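Side-chain contacts in annexin B22 (Schistosoma mansoni, PDB 4MDU), which binds acidic phospholipid membranes in a calcium-dependent manner, aggregates liposomes when calcium is present, and takes part in worm reproduction and host-parasite interaction: residues I317-S320 with E321-Q325; D329-E332 with S333-K337; N341-K344 with D345-G349. All blocks are in the same frame, centred on the assembly; numbering follows the deposited sequence.

Interaction 1 of 3, residues I317-S320 with E321-Q325; sequences ITRS and EIDLQ
Glu321 follows Ser320 directly, and waters tie its carboxylate to Ser320 and Ile317. With its CG between the backbone N and the carbonyl carbon (chi1 54°), the extended chain carries OE1 back alongside both residues. Water 2 lies 2.9 Å from Glu321 OE1 and can also donate to Ser320 OG. Water 1 stands between Glu321 OE1 and Ile317 O, though more acceptors are in reach than its protons can serve. Ser320 OG in turn donates to Ile317 O at 2.6 Å, from above the carbonyl plane. OE1 also accepts from Asn68 N.

Ile322 N donates to Arg319 O at 2.9 Å. Its side chain lays CD1 over the centre of one face of the Arg319 guanidinium, 4.0 Å from CZ. The segments form the short connection between helix 311-320 and helix 324-335, in the fourth annexin repeat. Arg319 O organises it: three successive backbone N-H groups, of Ile322, Asp323 and Leu324, converge there.

Asp323 stands at the N-cap position of helix 324-335, but its carboxylate makes no capping bond. It forms a salt bridge instead, with OD2 3.0 Å from Arg319 NH1. OD2 is met on its syn side, somewhat out of the carboxylate plane, while it lies in the guanidinium plane. Arg290 is a second salt-bridge partner of OD2, and Tyr286 OH is bonded to Arg319 NH1.

Leu324 points CB at the turn, 3.3 Å from Arg319 O.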
# COMPACT_ATOMS: atom_id res chain seq x y z
N ILE B 317 -21.55 -7.70 -1.75
CA ILE B 317 -22.24 -8.80 -1.09
C ILE B 317 -22.39 -8.53 0.41
O ILE B 317 -23.50 -8.61 0.96
CB ILE B 317 -21.48 -10.13 -1.32
CG1 ILE B 317 -21.53 -10.49 -2.82
CG2 ILE B 317 -22.04 -11.26 -0.44
CD1 ILE B 317 -20.61 -11.61 -3.22
N THR B 318 -21.29 -8.18 1.06
CA THR B 318 -21.30 -8.02 2.51
C THR B 318 -22.04 -6.76 2.96
O THR B 318 -22.86 -6.81 3.89
CB THR B 318 -19.87 -8.08 3.13
OG1 THR B 318 -19.00 -7.17 2.43
CG2 THR B 318 -19.30 -9.48 3.00
N ARG B 319 -21.76 -5.63 2.31
CA ARG B 319 -22.36 -4.36 2.76
C ARG B 319 -23.85 -4.29 2.47
O ARG B 319 -24.58 -3.51 3.07
CB ARG B 319 -21.64 -3.18 2.12
CG ARG B 319 -20.27 -3.00 2.70
CD ARG B 319 -20.43 -2.67 4.18
NE ARG B 319 -19.63 -3.58 4.96
CZ ARG B 319 -19.49 -3.53 6.28
NH1 ARG B 319 -20.11 -2.62 7.03
NH2 ARG B 319 -18.70 -4.42 6.83
N SER B 320 -24.28 -5.14 1.54
CA SER B 320 -25.65 -5.08 1.06
C SER B 320 -26.66 -5.23 2.20
O SER B 320 -27.69 -4.57 2.21
CB SER B 320 -25.88 -6.15 -0.01
OG SER B 320 -25.75 -7.46 0.51
N GLU B 321 -26.35 -6.10 3.16
CA GLU B 321 -27.29 -6.33 4.24
C GLU B 321 -26.94 -5.50 5.47
O GLU B 321 -27.55 -5.68 6.51
CB GLU B 321 -27.45 -7.83 4.57
CG GLU B 321 -26.17 -8.59 4.88
CD GLU B 321 -26.43 -10.09 5.10
OE1 GLU B 321 -26.51 -10.84 4.09
OE2 GLU B 321 -26.56 -10.51 6.27
N ILE B 322 -26.00 -4.57 5.33
CA ILE B 322 -25.66 -3.71 6.46
C ILE B 322 -25.89 -2.23 6.19
O ILE B 322 -26.78 -1.60 6.77
CB ILE B 322 -24.22 -3.92 6.95
CG1 ILE B 322 -23.99 -5.41 7.26
CG2 ILE B 322 -23.95 -3.07 8.21
CD1 ILE B 322 -22.53 -5.77 7.46
N ASP B 323 -25.09 -1.66 5.29
CA ASP B 323 -25.10 -0.21 5.16
C ASP B 323 -24.85 0.26 3.72
O ASP B 323 -24.48 1.40 3.50
CB ASP B 323 -24.03 0.37 6.09
CG ASP B 323 -22.72 -0.37 5.97
OD1 ASP B 323 -22.58 -1.20 5.03
OD2 ASP B 323 -21.83 -0.14 6.82
N LEU B 324 -25.05 -0.63 2.76
CA LEU B 324 -24.69 -0.32 1.38
C LEU B 324 -25.41 0.95 0.83
O LEU B 324 -24.79 1.76 0.17
CB LEU B 324 -24.87 -1.54 0.47
CG LEU B 324 -24.55 -1.25 -1.01
CD1 LEU B 324 -23.12 -0.72 -1.17
CD2 LEU B 324 -24.75 -2.51 -1.85
N GLN B 325 -26.69 1.13 1.11
CA GLN B 325 -27.37 2.34 0.66
C GLN B 325 -26.67 3.62 1.12
O GLN B 325 -26.53 4.56 0.34
CB GLN B 325 -28.83 2.36 1.10
CG GLN B 325 -29.61 3.52 0.48
CD GLN B 325 -29.75 3.39 -1.03
OE1 GLN B 325 -29.46 4.33 -1.78
NE2 GLN B 325 -30.20 2.23 -1.48
O HOH W 1 -23.76 -11.03 2.51
O HOH W 2 -26.62 -10.07 1.26

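Interaction 2 of 3, residues D329-E332 with S333-K337; sequences DAYE and SIYGK
At the C-terminal end of helix 324-335, Tyr331 and Tyr335 pair one helical turn apart, just before Gly336 leaves the helix. Tyr335 CD2 sits over the centre of one face of the Tyr331 ring, 3.6 Å from Tyr331 CZ. The planes are inclined at 42°, an oblique aromatic pair. The first torsions bring the rings together. Tyr331 CG is anti to its own N (chi1 -170°), while Tyr335 CG is anti to its carbonyl carbon (chi1 -62°).

The edge of the Tyr331 ring meets the returning chain. Lys337 O lies in the ring plane, 3.2 Å from Tyr331 CD1. The same oxygen takes a CA-H...O contact from Glu332, with Glu332 CA 3.5 Å from Lys337 O. The far end of Tyr331 is fixed from helix 290-301, where OH is hydrogen-bonded to His299 ND1. The ring of His299 also stacks on Tyr335. Within the second segment, Ile334 places CG2 over one face of the Tyr335 ring.

The backbone holds the turn in regular helical bonds. Tyr335 N donates to Tyr331 O at 2.9 Å. Gly336 N makes the last bond of the series, to Glu332 O at 2.9 Å. Gly336 has positive phi, and the chain turns off there. On the outer side Ser333 OG makes a weak bond to Asp329 O at 3.4 Å. Asp329 OD2 forms a salt bridge with Arg27. Lys337 NZ forms one with Asp345, modelled too short for its exact geometry to be trusted.

Tyr331 also touches Leu339 and Ala342. Its side chain lies about 4 Å from that of Met302. This helix end thus lies next to a ligand of a calcium site in the fourth annexin repeat.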
# COMPACT_ATOMS: atom_id res chain seq x y z
N ASP B 329 -24.89 6.58 -1.28
CA ASP B 329 -25.05 8.04 -1.21
C ASP B 329 -23.70 8.73 -1.11
O ASP B 329 -23.41 9.67 -1.86
CB ASP B 329 -25.93 8.45 -0.04
CG ASP B 329 -27.34 7.94 -0.19
OD1 ASP B 329 -27.70 7.43 -1.27
OD2 ASP B 329 -28.11 8.05 0.79
N ALA B 330 -22.86 8.24 -0.20
CA ALA B 330 -21.52 8.79 -0.04
C ALA B 330 -20.72 8.68 -1.34
O ALA B 330 -20.01 9.61 -1.72
CB ALA B 330 -20.78 8.10 1.09
N TYR B 331 -20.83 7.54 -2.00
CA TYR B 331 -20.09 7.36 -3.23
C TYR B 331 -20.39 8.47 -4.26
O TYR B 331 -19.47 9.04 -4.84
CB TYR B 331 -20.35 6.00 -3.84
CG TYR B 331 -19.40 5.74 -4.97
CD1 TYR B 331 -19.60 6.32 -6.22
CD2 TYR B 331 -18.28 4.94 -4.79
CE1 TYR B 331 -18.72 6.09 -7.27
CE2 TYR B 331 -17.39 4.70 -5.83
CZ TYR B 331 -17.62 5.30 -7.07
OH TYR B 331 -16.74 5.09 -8.09
N GLU B 332 -21.66 8.78 -4.47
CA GLU B 332 -22.02 9.79 -5.46
C GLU B 332 -21.61 11.20 -5.04
O GLU B 332 -21.22 12.01 -5.87
CB GLU B 332 -23.50 9.73 -5.80
CG GLU B 332 -23.87 10.86 -6.75
CD GLU B 332 -25.13 10.60 -7.54
OE1 GLU B 332 -26.04 9.93 -7.01
OE2 GLU B 332 -25.21 11.08 -8.69
N SER B 333 -21.74 11.50 -3.75
CA SER B 333 -21.24 12.76 -3.20
C SER B 333 -19.78 12.94 -3.54
O SER B 333 -19.35 14.01 -3.97
CB SER B 333 -21.36 12.77 -1.67
OG SER B 333 -22.71 12.94 -1.27
N ILE B 334 -19.01 11.89 -3.34
CA ILE B 334 -17.56 11.97 -3.39
C ILE B 334 -17.05 11.99 -4.81
O ILE B 334 -16.20 12.79 -5.17
CB ILE B 334 -16.92 10.78 -2.69
CG1 ILE B 334 -17.30 10.77 -1.21
CG2 ILE B 334 -15.41 10.79 -2.86
CD1 ILE B 334 -16.64 9.63 -0.43
N TYR B 335 -17.57 11.08 -5.63
CA TYR B 335 -17.03 10.91 -6.97
C TYR B 335 -17.84 11.55 -8.11
O TYR B 335 -17.39 11.54 -9.25
CB TYR B 335 -16.78 9.43 -7.23
CG TYR B 335 -15.76 8.84 -6.28
CD1 TYR B 335 -14.41 9.14 -6.42
CD2 TYR B 335 -16.15 8.00 -5.25
CE1 TYR B 335 -13.47 8.61 -5.55
CE2 TYR B 335 -15.21 7.47 -4.37
CZ TYR B 335 -13.87 7.78 -4.54
OH TYR B 335 -12.92 7.24 -3.69
N GLY B 336 -19.01 12.08 -7.80
CA GLY B 336 -19.81 12.78 -8.80
C GLY B 336 -20.51 11.86 -9.78
O GLY B 336 -21.00 12.30 -10.81
N LYS B 337 -20.57 10.59 -9.44
CA LYS B 337 -21.15 9.56 -10.28
C LYS B 337 -21.70 8.45 -9.38
O LYS B 337 -21.10 8.13 -8.36
CB LYS B 337 -20.08 9.01 -11.21
CG LYS B 337 -20.39 7.69 -11.87
CD LYS B 337 -19.29 7.36 -12.87
CE LYS B 337 -19.61 6.14 -13.70
NZ LYS B 337 -18.58 5.94 -14.77

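Interaction 3 of 3, residues N341-K344 with D345-G349; sequences NAVK and DDTSG
Thr347 folds its hydroxyl back onto Val343 at the end of helix 339-346, and this is the tight part of the contact. Thr347 OG1 donates to Val343 O at 2.7 Å. The torsion makes this possible: OG1 lies between the backbone N and the carbonyl carbon (chi1 65°), facing the last turn. Asp346 N reaches Val343 O at 3.2 Å, from the opposite face of its plane. Thr347 N adds only a weak bond to Val343 O. This oxygen is therefore gripped from two sides as the helix stops. Thr347 CG2 also lies 3.5 Å from Val343 O, and Val343 CG1 is 4.0 Å from Thr347 OG1. Both side chains are buried. They rest on helix 349-358, where each touches Leu355, and Val343 also meets Met302 and Met359.

The other side is looser and faces solvent. Asp345 N keeps the helical bond to Asn341 O at 3.0 Å. The Asp345 carboxylate swings back beside that same carbonyl but cannot bond to it, since both carry acceptors. A water between them donates to Asn341 O at 3.1 Å; its approach to Asp345 OD1 is very short in the model, so its place is doubtful. Lys337 is the charge partner of Asp345. Lys344 leads away on an extended chain to a salt bridge with Glu361.

Asp346 turns its end away from the helix. Its OD1 accepts a hydrogen bond from Gly304 N, and Met302 packs against its side chain. In the calcium-bound protein, unlike this apo structure, Asp346, Met302, Gly304 and Leu305 bind one ion, and Asp346 and Gly306 a second. A glycine-rich loop joined by an acidic residue from a helix end is the annexin type II calcium site.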
# COMPACT_ATOMS: atom_id res chain seq x y z
N ASN B 341 -23.56 3.31 -11.60
CA ASN B 341 -22.95 3.55 -12.91
C ASN B 341 -21.47 3.21 -12.94
O ASN B 341 -20.96 2.79 -13.97
CB ASN B 341 -23.18 4.99 -13.41
CG ASN B 341 -24.61 5.23 -13.88
OD1 ASN B 341 -25.27 4.34 -14.41
ND2 ASN B 341 -25.08 6.45 -13.67
N ALA B 342 -20.76 3.39 -11.82
CA ALA B 342 -19.33 3.05 -11.81
C ALA B 342 -19.19 1.54 -11.96
O ALA B 342 -18.31 1.05 -12.66
CB ALA B 342 -18.67 3.52 -10.54
N VAL B 343 -20.10 0.82 -11.33
CA VAL B 343 -20.04 -0.64 -11.32
C VAL B 343 -20.36 -1.18 -12.71
O VAL B 343 -19.70 -2.10 -13.20
CB VAL B 343 -20.99 -1.24 -10.24
CG1 VAL B 343 -21.15 -2.76 -10.45
CG2 VAL B 343 -20.45 -0.93 -8.84
N LYS B 344 -21.36 -0.58 -13.34
CA LYS B 344 -21.74 -0.94 -14.71
C LYS B 344 -20.59 -0.67 -15.67
O LYS B 344 -20.36 -1.43 -16.61
CB LYS B 344 -22.98 -0.17 -15.15
CG LYS B 344 -24.27 -0.65 -14.49
CD LYS B 344 -25.44 0.21 -14.94
CE LYS B 344 -26.76 -0.28 -14.37
NZ LYS B 344 -27.89 0.55 -14.94
N ASP B 345 -19.85 0.40 -15.42
CA ASP B 345 -18.72 0.71 -16.30
C ASP B 345 -17.53 -0.22 -16.13
O ASP B 345 -16.75 -0.39 -17.06
CB ASP B 345 -18.29 2.16 -16.16
CG ASP B 345 -19.33 3.12 -16.72
OD1 ASP B 345 -20.28 2.65 -17.37
OD2 ASP B 345 -19.18 4.35 -16.53
N ASP B 346 -17.38 -0.82 -14.95
CA ASP B 346 -16.20 -1.63 -14.66
C ASP B 346 -16.43 -3.11 -14.90
O ASP B 346 -15.48 -3.88 -14.98
CB ASP B 346 -15.74 -1.41 -13.21
CG ASP B 346 -14.44 -2.13 -12.89
OD1 ASP B 346 -13.39 -1.63 -13.33
OD2 ASP B 346 -14.46 -3.19 -12.22
N THR B 347 -17.69 -3.51 -15.02
CA THR B 347 -18.03 -4.93 -15.17
C THR B 347 -18.97 -5.17 -16.36
O THR B 347 -19.46 -4.22 -16.96
CB THR B 347 -18.75 -5.42 -13.90
OG1 THR B 347 -20.00 -4.74 -13.79
CG2 THR B 347 -17.90 -5.10 -12.67
N SER B 348 -19.21 -6.43 -16.71
CA SER B 348 -20.31 -6.76 -17.61
C SER B 348 -20.84 -8.17 -17.43
O SER B 348 -20.45 -8.88 -16.50
CB SER B 348 -19.96 -6.51 -19.08
OG SER B 348 -18.82 -7.23 -19.46
N GLY B 349 -21.76 -8.54 -18.30
CA GLY B 349 -22.34 -9.87 -18.28
C GLY B 349 -23.29 -10.04 -17.11
O GLY B 349 -23.72 -9.08 -16.50
O HOH W 3 -22.59 2.91 -16.66

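In the fold
The three contacts follow in series within the fourth annexin repeat. Interaction 1 is buried, its centre about 8 Å from the centre of the chain. The centres of interactions 2 and 3 lie about 20 and 21 Å from it, the first at the surface and the second partly buried. Interactions 1 and 2 share helix 324-335, one at each end. Interaction 3 ends the next helix, 339-346. Buried charge pairing and a shared carbonyl mark the first, an aromatic pair the second, and a threonine hydroxyl on a helix-end carbonyl the third. Interactions 2 and 3 touch, by Lys337 with Asp345 and Tyr331 on Ala342. Interaction 1 does not touch interaction 3; their nearest atoms are about 8 Å apart.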